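Long-range contact in flavin-dependent monooxygenase, oxygenase subunit HsaA (Mycobacterium tuberculosis, PDB 3AFF), which probably hydroxylates the phenolic ring of the secosteroid 3-HSA with reduced FMN and oxygen during cholesterol breakdown: residues A[245-259]-A[333-347]. Residues are numbered along the deposited sequence; the frame is centred on the assembly and turned at random.
Sequences IVGMAYGAYAAHVEH and SIASIDRLFEASGAT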
loop_
_atom_site.group_PDB
_atom_site.type_symbol
_atom_site.label_atom_id
_atom_site.label_comp_id
_atom_site.label_asym_id
_atom_site.label_seq_id
_atom_site.Cartn_x
_atom_site.Cartn_y
_atom_site.Cartn_z
ATOM N N ILE A 245 -0.782 35.156 10.826
ATOM C CA ILE A 245 -0.328 33.942 11.531
ATOM C C ILE A 245 0.856 33.397 10.742
ATOM O O ILE A 245 1.874 33.031 11.330
ATOM C CB ILE A 245 -1.462 32.865 11.672
ATOM C CG1 ILE A 245 -2.494 33.315 12.738
ATOM C CG2 ILE A 245 -0.909 31.503 12.025
ATOM C CD1 ILE A 245 -3.781 32.564 12.625
ATOM N N VAL A 246 0.728 33.309 9.420
ATOM C CA VAL A 246 1.901 32.914 8.648
ATOM C C VAL A 246 3.152 33.812 8.897
ATOM O O VAL A 246 4.216 33.288 9.211
ATOM C CB VAL A 246 1.632 32.692 7.178
ATOM C CG1 VAL A 246 2.922 32.074 6.534
ATOM C CG2 VAL A 246 0.467 31.694 6.991
ATOM N N GLY A 247 3.015 35.139 8.790
ATOM C CA GLY A 247 4.098 36.081 9.181
ATOM C C GLY A 247 4.659 35.801 10.574
ATOM O O GLY A 247 5.884 35.908 10.813
ATOM N N MET A 248 3.794 35.402 11.511
ATOM C CA MET A 248 4.291 35.069 12.822
ATOM C C MET A 248 5.272 33.884 12.773
ATOM O O MET A 248 6.143 33.812 13.631
ATOM C CB MET A 248 3.195 34.806 13.848
ATOM C CG MET A 248 2.386 36.049 14.153
ATOM S SD MET A 248 0.962 35.624 15.151
ATOM C CE MET A 248 -0.345 36.689 14.520
ATOM N N ALA A 249 5.140 33.001 11.794
ATOM C CA ALA A 249 6.060 31.853 11.648
ATOM C C ALA A 249 7.414 32.297 11.075
ATOM O O ALA A 249 8.476 31.772 11.470
ATOM C CB ALA A 249 5.423 30.779 10.805
ATOM N N TYR A 250 7.375 33.276 10.156
ATOM C CA TYR A 250 8.565 33.935 9.645
ATOM C C TYR A 250 9.314 34.627 10.783
ATOM O O TYR A 250 10.531 34.472 10.870
ATOM C CB TYR A 250 8.214 34.938 8.534
ATOM C CG TYR A 250 7.981 34.359 7.171
ATOM C CD1 TYR A 250 6.716 33.994 6.768
ATOM C CD2 TYR A 250 9.030 34.222 6.238
ATOM C CE1 TYR A 250 6.465 33.459 5.521
ATOM C CE2 TYR A 250 8.778 33.704 4.954
ATOM C CZ TYR A 250 7.479 33.321 4.601
ATOM O OH TYR A 250 7.156 32.791 3.339
ATOM N N GLY A 251 8.594 35.308 11.700
ATOM C CA GLY A 251 9.173 35.827 12.918
ATOM C C GLY A 251 9.840 34.836 13.844
ATOM O O GLY A 251 10.889 35.114 14.412
ATOM N N ALA A 252 9.211 33.692 14.056
ATOM C CA ALA A 252 9.736 32.687 14.955
ATOM C C ALA A 252 11.041 32.186 14.355
ATOM O O ALA A 252 12.039 32.006 15.071
ATOM C CB ALA A 252 8.747 31.538 15.064
ATOM N N TYR A 253 11.019 31.944 13.044
ATOM C CA TYR A 253 12.227 31.512 12.336
ATOM C C TYR A 253 13.421 32.472 12.496
ATOM O O TYR A 253 14.531 32.033 12.832
ATOM C CB TYR A 253 11.978 31.204 10.847
ATOM C CG TYR A 253 13.155 30.522 10.168
ATOM C CD1 TYR A 253 13.401 29.160 10.360
ATOM C CD2 TYR A 253 14.051 31.252 9.362
ATOM C CE1 TYR A 253 14.519 28.534 9.768
ATOM C CE2 TYR A 253 15.165 30.650 8.746
ATOM C CZ TYR A 253 15.400 29.288 8.951
ATOM O OH TYR A 253 16.484 28.655 8.333
ATOM N N ALA A 254 13.198 33.753 12.238
ATOM C CA ALA A 254 14.237 34.750 12.350
ATOM C C ALA A 254 14.762 34.801 13.787
ATOM O O ALA A 254 15.946 34.909 13.993
ATOM C CB ALA A 254 13.714 36.077 11.888
ATOM N N ALA A 255 13.879 34.690 14.781
ATOM C CA ALA A 255 14.243 34.728 16.178
ATOM C C ALA A 255 15.100 33.536 16.590
ATOM O O ALA A 255 15.927 33.650 17.482
ATOM C CB ALA A 255 13.015 34.777 17.032
ATOM N N HIS A 256 14.859 32.392 15.962
ATOM C CA HIS A 256 15.600 31.192 16.223
ATOM C C HIS A 256 17.005 31.290 15.596
ATOM O O HIS A 256 17.979 30.849 16.190
ATOM C CB HIS A 256 14.859 29.984 15.649
ATOM C CG HIS A 256 15.737 28.798 15.445
ATOM N ND1 HIS A 256 15.975 27.874 16.438
ATOM C CD2 HIS A 256 16.456 28.397 14.373
ATOM C CE1 HIS A 256 16.797 26.949 15.979
ATOM N NE2 HIS A 256 17.105 27.244 14.731
ATOM N N VAL A 257 17.094 31.830 14.389
ATOM C CA VAL A 257 18.372 32.062 13.753
ATOM C C VAL A 257 19.216 33.047 14.578
ATOM O O VAL A 257 20.376 32.763 14.883
ATOM C CB VAL A 257 18.185 32.536 12.305
ATOM C CG1 VAL A 257 19.500 32.940 11.705
ATOM C CG2 VAL A 257 17.573 31.432 11.487
ATOM N N GLU A 258 18.613 34.168 14.980
ATOM C CA GLU A 258 19.275 35.227 15.759
ATOM C C GLU A 258 19.878 34.798 17.125
ATOM O O GLU A 258 20.937 35.306 17.504
ATOM C CB GLU A 258 18.297 36.384 15.994
ATOM C CG GLU A 258 18.950 37.733 16.245
ATOM C CD GLU A 258 19.041 38.546 14.962
ATOM O OE1 GLU A 258 17.947 38.927 14.434
ATOM O OE2 GLU A 258 20.191 38.785 14.481
ATOM N N HIS A 259 19.198 33.897 17.852
ATOM C CA HIS A 259 19.624 33.401 19.183
ATOM C C HIS A 259 20.811 32.410 19.129
ATOM O O HIS A 259 21.501 32.170 20.140
ATOM C CB HIS A 259 18.435 32.774 19.942
ATOM C CG HIS A 259 18.822 32.059 21.210
ATOM N ND1 HIS A 259 19.190 32.725 22.372
ATOM C CD2 HIS A 259 18.896 30.730 21.498
ATOM C CE1 HIS A 259 19.477 31.836 23.309
ATOM N NE2 HIS A 259 19.310 30.620 22.808
ATOM N N SER A 333 2.484 26.187 9.525
ATOM C CA SER A 333 3.132 27.309 10.149
ATOM C C SER A 333 3.282 27.121 11.608
ATOM O O SER A 333 4.357 27.338 12.125
ATOM C CB SER A 333 2.277 28.574 9.892
ATOM O OG SER A 333 2.464 28.952 8.546
ATOM N N ILE A 334 2.196 26.759 12.301
ATOM C CA ILE A 334 2.224 26.614 13.725
ATOM C C ILE A 334 3.126 25.382 14.073
ATOM O O ILE A 334 3.904 25.409 15.051
ATOM C CB ILE A 334 0.785 26.454 14.370
ATOM C CG1 ILE A 334 0.299 27.741 15.051
ATOM C CG2 ILE A 334 0.782 25.552 15.531
ATOM C CD1 ILE A 334 -0.699 28.519 14.181
ATOM N N ALA A 335 3.013 24.317 13.304
ATOM C CA ALA A 335 3.843 23.099 13.574
ATOM C C ALA A 335 5.355 23.470 13.610
ATOM O O ALA A 335 6.062 23.129 14.536
ATOM C CB ALA A 335 3.599 22.097 12.506
ATOM N N SER A 336 5.806 24.182 12.571
ATOM C CA SER A 336 7.137 24.755 12.465
ATOM C C SER A 336 7.471 25.686 13.614
ATOM O O SER A 336 8.550 25.641 14.118
ATOM C CB SER A 336 7.233 25.542 11.170
ATOM O OG SER A 336 7.164 24.691 10.054
ATOM N N ILE A 337 6.574 26.588 13.994
ATOM C CA ILE A 337 6.808 27.400 15.189
ATOM C C ILE A 337 7.026 26.532 16.433
ATOM O O ILE A 337 7.898 26.821 17.262
ATOM C CB ILE A 337 5.653 28.414 15.449
ATOM C CG1 ILE A 337 5.577 29.417 14.315
ATOM C CG2 ILE A 337 5.857 29.112 16.754
ATOM C CD1 ILE A 337 4.387 30.371 14.410
ATOM N N ASP A 338 6.235 25.481 16.578
ATOM C CA ASP A 338 6.423 24.513 17.642
ATOM C C ASP A 338 7.832 23.819 17.659
ATOM O O ASP A 338 8.483 23.792 18.715
ATOM C CB ASP A 338 5.315 23.464 17.618
ATOM C CG ASP A 338 3.963 23.970 18.176
ATOM O OD1 ASP A 338 3.884 25.064 18.799
ATOM O OD2 ASP A 338 2.977 23.197 18.009
ATOM N N ARG A 339 8.279 23.289 16.504
ATOM C CA ARG A 339 9.650 22.712 16.371
ATOM C C ARG A 339 10.666 23.802 16.715
ATOM O O ARG A 339 11.535 23.630 17.553
ATOM C CB ARG A 339 9.918 22.069 14.982
ATOM C CG ARG A 339 8.861 20.993 14.604
ATOM C CD ARG A 339 9.225 19.952 13.456
ATOM N NE ARG A 339 8.546 20.321 12.189
ATOM C CZ ARG A 339 7.371 19.824 11.795
ATOM N NH1 ARG A 339 6.822 20.255 10.669
ATOM N NH2 ARG A 339 6.757 18.887 12.525
ATOM N N LEU A 340 10.524 24.966 16.126
ATOM C CA LEU A 340 11.436 26.016 16.481
ATOM C C LEU A 340 11.533 26.359 17.953
ATOM O O LEU A 340 12.660 26.594 18.460
ATOM C CB LEU A 340 11.158 27.279 15.676
ATOM C CG LEU A 340 11.340 27.131 14.184
ATOM C CD1 LEU A 340 10.875 28.473 13.591
ATOM C CD2 LEU A 340 12.804 26.825 13.868
ATOM N N PHE A 341 10.378 26.488 18.612
ATOM C CA PHE A 341 10.289 26.837 20.030
ATOM C C PHE A 341 11.030 25.811 20.898
ATOM O O PHE A 341 11.602 26.117 21.942
ATOM C CB PHE A 341 8.807 26.821 20.411
ATOM C CG PHE A 341 8.523 27.239 21.802
ATOM C CD1 PHE A 341 9.090 28.379 22.328
ATOM C CD2 PHE A 341 7.647 26.518 22.576
ATOM C CE1 PHE A 341 8.821 28.768 23.621
ATOM C CE2 PHE A 341 7.336 26.935 23.861
ATOM C CZ PHE A 341 7.952 28.075 24.391
ATOM N N GLU A 342 10.971 24.577 20.456
ATOM C CA GLU A 342 11.581 23.463 21.161
ATOM C C GLU A 342 13.045 23.257 20.833
ATOM O O GLU A 342 13.661 22.390 21.448
ATOM C CB GLU A 342 10.808 22.166 20.858
ATOM C CG GLU A 342 9.731 21.954 21.878
ATOM C CD GLU A 342 8.655 20.951 21.440
ATOM O OE1 GLU A 342 8.976 19.932 20.780
ATOM O OE2 GLU A 342 7.487 21.209 21.766
ATOM N N ALA A 343 13.581 24.020 19.873
ATOM C CA ALA A 343 14.949 23.835 19.425
ATOM C C ALA A 343 15.725 25.123 19.491
ATOM O O ALA A 343 16.659 25.295 18.758
ATOM C CB ALA A 343 15.005 23.288 18.052
ATOM N N SER A 344 15.350 26.013 20.396
ATOM C CA SER A 344 16.039 27.279 20.552
ATOM C C SER A 344 16.674 27.412 21.931
ATOM O O SER A 344 16.834 28.520 22.444
ATOM C CB SER A 344 15.054 28.443 20.286
ATOM O OG SER A 344 14.505 28.339 18.993
ATOM N N GLY A 345 17.012 26.296 22.578
ATOM C CA GLY A 345 17.696 26.415 23.857
ATOM C C GLY A 345 16.753 26.433 25.040
ATOM O O GLY A 345 15.604 26.762 24.901
ATOM N N ALA A 346 17.270 26.091 26.208
ATOM C CA ALA A 346 16.495 25.944 27.428
ATOM C C ALA A 346 15.992 27.262 27.940
ATOM O O ALA A 346 15.147 27.287 28.862
ATOM C CB ALA A 346 17.352 25.285 28.527
ATOM N N THR A 347 16.527 28.355 27.396
ATOM C CA THR A 347 16.094 29.710 27.757
ATOM C C THR A 347 14.875 30.214 26.949
ATOM O O THR A 347 14.383 31.330 27.203
ATOM C CB THR A 347 17.225 30.771 27.556
ATOM O OG1 THR A 347 17.721 30.713 26.210
ATOM C CG2 THR A 347 18.331 30.641 28.605
#
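His256 meets the other segment in two ways at once: Leu340 lies over one face of its imidazole, and Ser344 stands at its edge. With CG anti to the backbone N (chi1 160°), the ring reaches toward the end of helix 316-342. There His256 ND1 gives its proton to Ser344 OG at 3.0 Å, nearly straight at 165° and with the oxygen in the ring plane. Ser344 OG in turn donates to Leu340 O at 2.6 Å, while Ala343 N reaches that carbonyl from the opposite face of its plane. Serine suits this place because one small hydroxyl can accept from the histidine and still donate to a carbonyl in the last turn of the preceding helix.

The two branches of Leu340 divide the work. Leu340 CD2 sits 4.0 Å from the centroid of the His256 ring, a CH-pi contact that covers one face and, together with the hydrogen bond, orients the ring; Leu340 CD1 packs on the backbone N of Tyr253 at 3.5 Å. Further back, Ile337 extends CG1 and CD1 against Ala249, with Ile337 CD1 3.6 Å from Ala249 CA, and CG1 also touches Ala252 CB. With just the methyl groups of Ala249 and Ala252 facing Ile337 here, the segment axes approach to 9.0 Å, 21° apart. Beyond them Ser333 faces Ala249, its hydroxyl turned back to Ala329 O, and Ile245 CG2 meets Ile334 CD1.

Near-parallel packing of this kind belongs to the C-terminal helical bundle of the acyl-CoA dehydrogenase fold; the chain leaving the second helix soon reaches Ala346 and Thr347, which probably help bind FMN, as in related enzymes.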